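Local coordinates for fiber protein (PDB 6ITX) that forms the C-terminal head of the trimeric egg drop syndrome virus fiber, the part that probably binds the host-cell receptor during viral attachment, at residues L128-Q140 / F289-A301. Sequence-based numbering, arbitrary orientation.
Sequences LTSVGGLVHGTIQ and FLTPPIPFTYVGA. With GLN (glutamine), chain G.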
ATOM      1  N   LEU A 128      -5.005   4.751  13.663  1.00 37.87           N
ATOM      2  CA  LEU A 128      -5.444   3.433  13.239  1.00 36.97           C
ATOM      3  C   LEU A 128      -6.956   3.403  13.080  1.00 38.41           C
ATOM      4  O   LEU A 128      -7.691   3.813  13.989  1.00 36.27           O
ATOM      5  CB  LEU A 128      -5.000   2.371  14.234  1.00 34.84           C
ATOM      6  CG  LEU A 128      -3.501   2.368  14.489  1.00 36.51           C
ATOM      7  CD1 LEU A 128      -3.199   1.413  15.604  1.00 38.06           C
ATOM      8  CD2 LEU A 128      -2.744   1.963  13.226  1.00 41.58           C
ATOM      9  N   THR A 129      -7.409   2.909  11.927  1.00 32.60           N
ATOM     10  CA  THR A 129      -8.802   2.575  11.692  1.00 33.52           C
ATOM     11  C   THR A 129      -8.947   1.072  11.509  1.00 33.46           C
ATOM     12  O   THR A 129      -8.130   0.433  10.848  1.00 37.52           O
ATOM     13  CB  THR A 129      -9.357   3.287  10.457  1.00 34.23           C
ATOM     14  OG1 THR A 129      -8.868   2.647   9.269  1.00 34.42           O
ATOM     15  CG2 THR A 129      -8.966   4.752  10.467  1.00 30.67           C
ATOM     16  N   SER A 130      -9.987   0.512  12.094  1.00 36.95           N
ATOM     17  CA  SER A 130     -10.326  -0.886  11.912  1.00 36.09           C
ATOM     18  C   SER A 130     -11.589  -0.932  11.072  1.00 38.41           C
ATOM     19  O   SER A 130     -12.635  -0.441  11.505  1.00 40.50           O
ATOM     20  CB  SER A 130     -10.545  -1.584  13.252  1.00 39.29           C
ATOM     21  OG  SER A 130     -11.117  -2.874  13.062  1.00 49.14           O
ATOM     22  N   VAL A 131     -11.493  -1.507   9.875  1.00 31.43           N
ATOM     23  CA  VAL A 131     -12.642  -1.602   8.989  1.00 33.48           C
ATOM     24  C   VAL A 131     -12.680  -3.001   8.401  1.00 32.53           C
ATOM     25  O   VAL A 131     -11.738  -3.419   7.727  1.00 41.60           O
ATOM     26  CB  VAL A 131     -12.638  -0.509   7.893  1.00 36.04           C
ATOM     27  CG1 VAL A 131     -11.294  -0.397   7.255  1.00 35.54           C
ATOM     28  CG2 VAL A 131     -13.740  -0.766   6.839  1.00 28.88           C
ATOM     29  N   GLY A 132     -13.755  -3.732   8.688  1.00 35.39           N
ATOM     30  CA  GLY A 132     -13.982  -5.054   8.140  1.00 25.38           C
ATOM     31  C   GLY A 132     -13.006  -6.092   8.630  1.00 35.50           C
ATOM     32  O   GLY A 132     -12.821  -7.122   7.974  1.00 41.03           O
ATOM     33  N   GLY A 133     -12.373  -5.855   9.773  1.00 34.83           N
ATOM     34  CA  GLY A 133     -11.412  -6.786  10.308  1.00 32.08           C
ATOM     35  C   GLY A 133      -9.995  -6.525   9.876  1.00 37.62           C
ATOM     36  O   GLY A 133      -9.080  -7.198  10.368  1.00 40.82           O
ATOM     37  N   LEU A 134      -9.789  -5.597   8.949  1.00 36.17           N
ATOM     38  CA  LEU A 134      -8.465  -5.140   8.572  1.00 33.28           C
ATOM     39  C   LEU A 134      -8.201  -3.842   9.303  1.00 33.20           C
ATOM     40  O   LEU A 134      -9.108  -3.022   9.461  1.00 36.50           O
ATOM     41  CB  LEU A 134      -8.359  -4.915   7.060  1.00 36.18           C
ATOM     42  CG  LEU A 134      -8.434  -6.123   6.122  1.00 34.46           C
ATOM     43  CD1 LEU A 134      -8.089  -5.703   4.702  1.00 32.42           C
ATOM     44  CD2 LEU A 134      -7.536  -7.263   6.597  1.00 32.24           C
ATOM     45  N   VAL A 135      -6.977  -3.662   9.761  1.00 34.22           N
ATOM     46  CA  VAL A 135      -6.553  -2.379  10.303  1.00 36.10           C
ATOM     47  C   VAL A 135      -5.869  -1.613   9.181  1.00 33.30           C
ATOM     48  O   VAL A 135      -4.985  -2.147   8.500  1.00 31.56           O
ATOM     49  CB  VAL A 135      -5.611  -2.565  11.506  1.00 33.79           C
ATOM     50  CG1 VAL A 135      -4.954  -1.253  11.875  1.00 30.15           C
ATOM     51  CG2 VAL A 135      -6.354  -3.139  12.683  1.00 30.47           C
ATOM     52  N   HIS A 136      -6.306  -0.385   8.955  1.00 31.03           N
ATOM     53  CA  HIS A 136      -5.611   0.536   8.069  1.00 34.87           C
ATOM     54  C   HIS A 136      -5.158   1.707   8.923  1.00 38.78           C
ATOM     55  O   HIS A 136      -5.985   2.377   9.552  1.00 36.91           O
ATOM     56  CB  HIS A 136      -6.510   1.008   6.923  1.00 32.16           C
ATOM     57  CG  HIS A 136      -7.149  -0.108   6.164  1.00 34.78           C
ATOM     58  ND1 HIS A 136      -6.422  -1.121   5.571  1.00 37.35           N
ATOM     59  CD2 HIS A 136      -8.449  -0.376   5.904  1.00 35.25           C
ATOM     60  CE1 HIS A 136      -7.250  -1.964   4.977  1.00 36.89           C
ATOM     61  NE2 HIS A 136      -8.486  -1.539   5.172  1.00 35.57           N
ATOM     62  N   GLY A 137      -3.849   1.942   8.965  1.00 34.84           N
ATOM     63  CA  GLY A 137      -3.310   2.991   9.798  1.00 35.96           C
ATOM     64  C   GLY A 137      -2.237   3.789   9.082  1.00 40.49           C
ATOM     65  O   GLY A 137      -1.799   3.443   7.975  1.00 38.71           O
ATOM     66  N   THR A 138      -1.835   4.887   9.729  1.00 34.21           N
ATOM     67  CA  THR A 138      -0.635   5.622   9.363  1.00 34.38           C
ATOM     68  C   THR A 138       0.236   5.775  10.601  1.00 37.10           C
ATOM     69  O   THR A 138      -0.268   5.848  11.725  1.00 40.65           O
ATOM     70  CB  THR A 138      -0.941   7.016   8.764  1.00 33.07           C
ATOM     71  OG1 THR A 138      -1.564   7.845   9.751  1.00 36.39           O
ATOM     72  CG2 THR A 138      -1.857   6.913   7.567  1.00 35.47           C
ATOM     73  N   ILE A 139       1.550   5.810  10.395  1.00 33.76           N
ATOM     74  CA  ILE A 139       2.493   6.138  11.455  1.00 33.42           C
ATOM     75  C   ILE A 139       3.358   7.305  10.988  1.00 30.13           C
ATOM     76  O   ILE A 139       3.749   7.377   9.814  1.00 28.69           O
ATOM     77  CB  ILE A 139       3.346   4.921  11.859  1.00 28.73           C
ATOM     78  CG1 ILE A 139       4.314   5.293  12.983  1.00 33.34           C
ATOM     79  CG2 ILE A 139       4.075   4.361  10.668  1.00 27.34           C
ATOM     80  CD1 ILE A 139       4.710   4.112  13.866  1.00 34.32           C
ATOM     81  N   GLN A 140       3.620   8.239  11.901  1.00 27.26           N
ATOM     82  CA  GLN A 140       4.419   9.424  11.611  1.00 29.54           C
ATOM     83  C   GLN A 140       5.398   9.606  12.756  1.00 31.35           C
ATOM     84  O   GLN A 140       4.978   9.662  13.917  1.00 30.01           O
ATOM     85  CB  GLN A 140       3.539  10.669  11.452  1.00 27.98           C
ATOM     86  CG  GLN A 140       4.317  11.931  11.157  1.00 30.58           C
ATOM     87  CD  GLN A 140       3.440  13.097  10.720  1.00 28.92           C
ATOM     88  OE1 GLN A 140       2.358  13.320  11.250  1.00 36.56           O
ATOM     89  NE2 GLN A 140       3.918  13.848   9.752  1.00 26.92           N
ATOM     90  N   PHE A 289      14.670  14.836  11.551  1.00 36.65           N
ATOM     91  CA  PHE A 289      13.953  14.257  10.431  1.00 31.82           C
ATOM     92  C   PHE A 289      12.506  14.040  10.858  1.00 32.60           C
ATOM     93  O   PHE A 289      12.183  13.968  12.055  1.00 28.02           O
ATOM     94  CB  PHE A 289      14.620  12.962   9.899  1.00 30.63           C
ATOM     95  CG  PHE A 289      14.482  11.725  10.798  1.00 30.57           C
ATOM     96  CD1 PHE A 289      13.274  11.028  10.905  1.00 30.54           C
ATOM     97  CD2 PHE A 289      15.589  11.208  11.451  1.00 26.04           C
ATOM     98  CE1 PHE A 289      13.176   9.879  11.693  1.00 31.86           C
ATOM     99  CE2 PHE A 289      15.498  10.063  12.234  1.00 26.52           C
ATOM    100  CZ  PHE A 289      14.298   9.395  12.358  1.00 27.54           C
ATOM    101  N   LEU A 290      11.628  13.991   9.853  1.00 31.63           N
ATOM    102  CA  LEU A 290      10.188  13.917  10.085  1.00 28.15           C
ATOM    103  C   LEU A 290       9.572  13.175   8.907  1.00 30.89           C
ATOM    104  O   LEU A 290       9.553  13.682   7.778  1.00 33.43           O
ATOM    105  CB  LEU A 290       9.587  15.313  10.252  1.00 29.40           C
ATOM    106  CG  LEU A 290       8.062  15.452  10.159  1.00 28.85           C
ATOM    107  CD1 LEU A 290       7.396  14.963  11.427  1.00 33.46           C
ATOM    108  CD2 LEU A 290       7.670  16.876   9.864  1.00 24.27           C
ATOM    109  N   THR A 291       9.113  11.958   9.160  1.00 29.44           N
ATOM    110  CA  THR A 291       8.418  11.203   8.134  1.00 30.79           C
ATOM    111  C   THR A 291       7.042  11.827   7.876  1.00 32.70           C
ATOM    112  O   THR A 291       6.441  12.428   8.778  1.00 28.17           O
ATOM    113  CB  THR A 291       8.248   9.739   8.563  1.00 26.39           C
ATOM    114  OG1 THR A 291       7.067   9.596   9.381  1.00 26.89           O
ATOM    115  CG2 THR A 291       9.468   9.264   9.349  1.00 26.24           C
ATOM    116  N   PRO A 292       6.504  11.674   6.671  1.00 31.23           N
ATOM    117  CA  PRO A 292       5.093  11.926   6.488  1.00 29.09           C
ATOM    118  C   PRO A 292       4.334  10.896   7.297  1.00 32.68           C
ATOM    119  O   PRO A 292       4.956  10.053   7.964  1.00 28.87           O
ATOM    120  CB  PRO A 292       4.885  11.726   4.978  1.00 28.29           C
ATOM    121  CG  PRO A 292       5.857  10.648   4.636  1.00 28.97           C
ATOM    122  CD  PRO A 292       7.075  10.932   5.526  1.00 33.43           C
ATOM    123  N   PRO A 293       3.008  10.929   7.292  1.00 32.61           N
ATOM    124  CA  PRO A 293       2.272   9.750   7.754  1.00 30.35           C
ATOM    125  C   PRO A 293       2.490   8.636   6.744  1.00 31.17           C
ATOM    126  O   PRO A 293       2.279   8.834   5.544  1.00 29.74           O
ATOM    127  CB  PRO A 293       0.809  10.220   7.788  1.00 31.74           C
ATOM    128  CG  PRO A 293       0.852  11.708   7.621  1.00 32.62           C
ATOM    129  CD  PRO A 293       2.118  12.033   6.900  1.00 29.39           C
ATOM    130  N   ILE A 294       2.948   7.480   7.221  1.00 25.97           N
ATOM    131  CA  ILE A 294       3.199   6.332   6.357  1.00 27.91           C
ATOM    132  C   ILE A 294       2.008   5.378   6.484  1.00 30.18           C
ATOM    133  O   ILE A 294       1.786   4.829   7.575  1.00 33.37           O
ATOM    134  CB  ILE A 294       4.513   5.626   6.713  1.00 32.74           C
ATOM    135  CG1 ILE A 294       5.679   6.628   6.727  1.00 29.07           C
ATOM    136  CG2 ILE A 294       4.764   4.432   5.765  1.00 24.85           C
ATOM    137  CD1 ILE A 294       6.908   6.144   7.483  1.00 25.47           C
ATOM    138  N   PRO A 295       1.254   5.140   5.419  1.00 34.78           N
ATOM    139  CA  PRO A 295       0.126   4.198   5.525  1.00 33.81           C
ATOM    140  C   PRO A 295       0.576   2.750   5.430  1.00 31.68           C
ATOM    141  O   PRO A 295       1.477   2.410   4.659  1.00 36.90           O
ATOM    142  CB  PRO A 295      -0.762   4.584   4.340  1.00 25.99           C
ATOM    143  CG  PRO A 295       0.184   5.157   3.377  1.00 32.63           C
ATOM    144  CD  PRO A 295       1.237   5.878   4.151  1.00 24.78           C
ATOM    145  N   PHE A 296      -0.062   1.898   6.234  1.00 30.29           N
ATOM    146  CA  PHE A 296       0.188   0.462   6.244  1.00 27.82           C
ATOM    147  C   PHE A 296      -1.090  -0.253   6.653  1.00 30.91           C
ATOM    148  O   PHE A 296      -1.994   0.346   7.244  1.00 31.75           O
ATOM    149  CB  PHE A 296       1.316   0.097   7.212  1.00 38.85           C
ATOM    150  CG  PHE A 296       1.004   0.440   8.654  1.00 39.49           C
ATOM    151  CD1 PHE A 296       1.202   1.732   9.136  1.00 35.41           C
ATOM    152  CD2 PHE A 296       0.476  -0.520   9.510  1.00 36.64           C
ATOM    153  CE1 PHE A 296       0.891   2.055  10.441  1.00 35.17           C
ATOM    154  CE2 PHE A 296       0.165  -0.201  10.817  1.00 43.58           C
ATOM    155  CZ  PHE A 296       0.378   1.092  11.286  1.00 40.26           C
ATOM    156  N   THR A 297      -1.145  -1.556   6.364  1.00 34.49           N
ATOM    157  CA  THR A 297      -2.315  -2.377   6.657  1.00 30.29           C
ATOM    158  C   THR A 297      -1.891  -3.712   7.258  1.00 31.98           C
ATOM    159  O   THR A 297      -0.933  -4.330   6.795  1.00 36.20           O
ATOM    160  CB  THR A 297      -3.148  -2.627   5.383  1.00 31.32           C
ATOM    161  OG1 THR A 297      -3.811  -1.415   4.973  1.00 25.79           O
ATOM    162  CG2 THR A 297      -4.192  -3.708   5.619  1.00 32.80           C
ATOM    163  N   TYR A 298      -2.600  -4.161   8.291  1.00 35.38           N
ATOM    164  CA  TYR A 298      -2.449  -5.532   8.776  1.00 33.25           C
ATOM    165  C   TYR A 298      -3.811  -6.058   9.206  1.00 35.70           C
ATOM    166  O   TYR A 298      -4.776  -5.293   9.361  1.00 35.19           O
ATOM    167  CB  TYR A 298      -1.444  -5.632   9.941  1.00 37.18           C
ATOM    168  CG  TYR A 298      -1.856  -4.846  11.161  1.00 36.36           C
ATOM    169  CD1 TYR A 298      -1.581  -3.495  11.250  1.00 39.29           C
ATOM    170  CD2 TYR A 298      -2.537  -5.444  12.208  1.00 35.46           C
ATOM    171  CE1 TYR A 298      -1.965  -2.761  12.344  1.00 38.45           C
ATOM    172  CE2 TYR A 298      -2.923  -4.713  13.315  1.00 35.20           C
ATOM    173  CZ  TYR A 298      -2.632  -3.369  13.376  1.00 35.83           C
ATOM    174  OH  TYR A 298      -3.006  -2.613  14.469  1.00 33.35           O
ATOM    175  N   VAL A 299      -3.871  -7.377   9.418  1.00 33.83           N
ATOM    176  CA  VAL A 299      -5.105  -8.026   9.854  1.00 33.76           C
ATOM    177  C   VAL A 299      -5.341  -7.735  11.330  1.00 35.75           C
ATOM    178  O   VAL A 299      -4.502  -8.042  12.186  1.00 34.36           O
ATOM    179  CB  VAL A 299      -5.059  -9.537   9.603  1.00 34.67           C
ATOM    180  CG1 VAL A 299      -6.461 -10.108   9.624  1.00 37.45           C
ATOM    181  CG2 VAL A 299      -4.394  -9.864   8.293  1.00 33.34           C
ATOM    182  N   GLY A 300      -6.497  -7.151  11.637  1.00 36.82           N
ATOM    183  CA  GLY A 300      -6.895  -6.917  13.009  1.00 37.19           C
ATOM    184  C   GLY A 300      -7.401  -8.179  13.691  1.00 41.10           C
ATOM    185  O   GLY A 300      -7.491  -9.259  13.103  1.00 39.22           O
ATOM    186  N   ALA A 301      -7.738  -8.032  14.971  1.00 45.11           N
ATOM    187  CA  ALA A 301      -8.160  -9.178  15.781  1.00 41.60           C
ATOM    188  C   ALA A 301      -9.495  -9.745  15.318  1.00 45.24           C
ATOM    189  O   ALA A 301     -10.398  -9.030  14.852  1.00 43.99           O
ATOM    190  CB  ALA A 301      -8.238  -8.802  17.232  1.00 39.84           C
ATOM    191  OXT ALA A 301      -9.671 -10.966  15.400  1.00 46.26           O
TER
HETATM  192  N   GLN G 401     -11.884 -11.384  15.837  1.00 54.60           N
HETATM  193  CA  GLN G 401     -12.755 -11.546  14.680  1.00 65.49           C
HETATM  194  C   GLN G 401     -13.855 -12.585  14.988  1.00 78.44           C
HETATM  195  O   GLN G 401     -14.457 -12.600  16.077  1.00 81.78           O
HETATM  196  CB  GLN G 401     -11.944 -11.966  13.428  1.00 68.95           C
HETATM  197  CG  GLN G 401     -11.154 -10.838  12.685  1.00 47.68           C
HETATM  198  CD  GLN G 401     -10.833 -11.163  11.212  1.00 50.24           C
HETATM  199  OE1 GLN G 401     -11.315 -12.157  10.655  1.00 61.99           O
HETATM  200  NE2 GLN G 401     -10.027 -10.313  10.578  1.00 41.24           N
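Gln140 reaches along the 289-301 segment and gives its NE2 to the backbone O of Thr291, 3.1 Å away. The bond lies in the carbonyl plane and close to the plane of the Gln140 amide. CG stands anti to the backbone N (chi1 180°), and the extended chain runs beside Pro293 to reach that carbonyl. NE2 also bonds Ser202 O of a second subunit.

Strands 134-140 and 294-299 pair antiparallel. Gly137 N bonds Phe296 O at 3.0 Å, and Phe296 N bonds Gly137 O at 2.9 Å. Val135 lies over one face of the Tyr298 ring, a CH-pi contact with CB 3.8 Å from the ring centroid. Its CG1 touches Tyr298 CE1 at 3.4 Å. The Phe296 ring packs beside Gly137, which has no side chain, and its CE1 meets Ile139 CG2 at 3.9 Å. On the other face, His136 ND1 and Thr297 OG1 share a 2.7 Å hydrogen bond near the imidazole plane. The His136 ring also meets His136 of the second and of the third subunit edge-to-face.

Within the type I' turn from Val131 to Leu134, Gly133 O accepts a hydrogen bond from Gly300 N, 2.9 Å away, beside the bound glutamine. Strand 134-144 lies between strands 118-131 and 288-299 of the sheet. Its Val135 and Ile139, with Phe296 and Tyr298, face inward, where Met265 and Ile263 of strand 262-271, Val248 of strand 241-253 and the loop residue Phe196 pack against them.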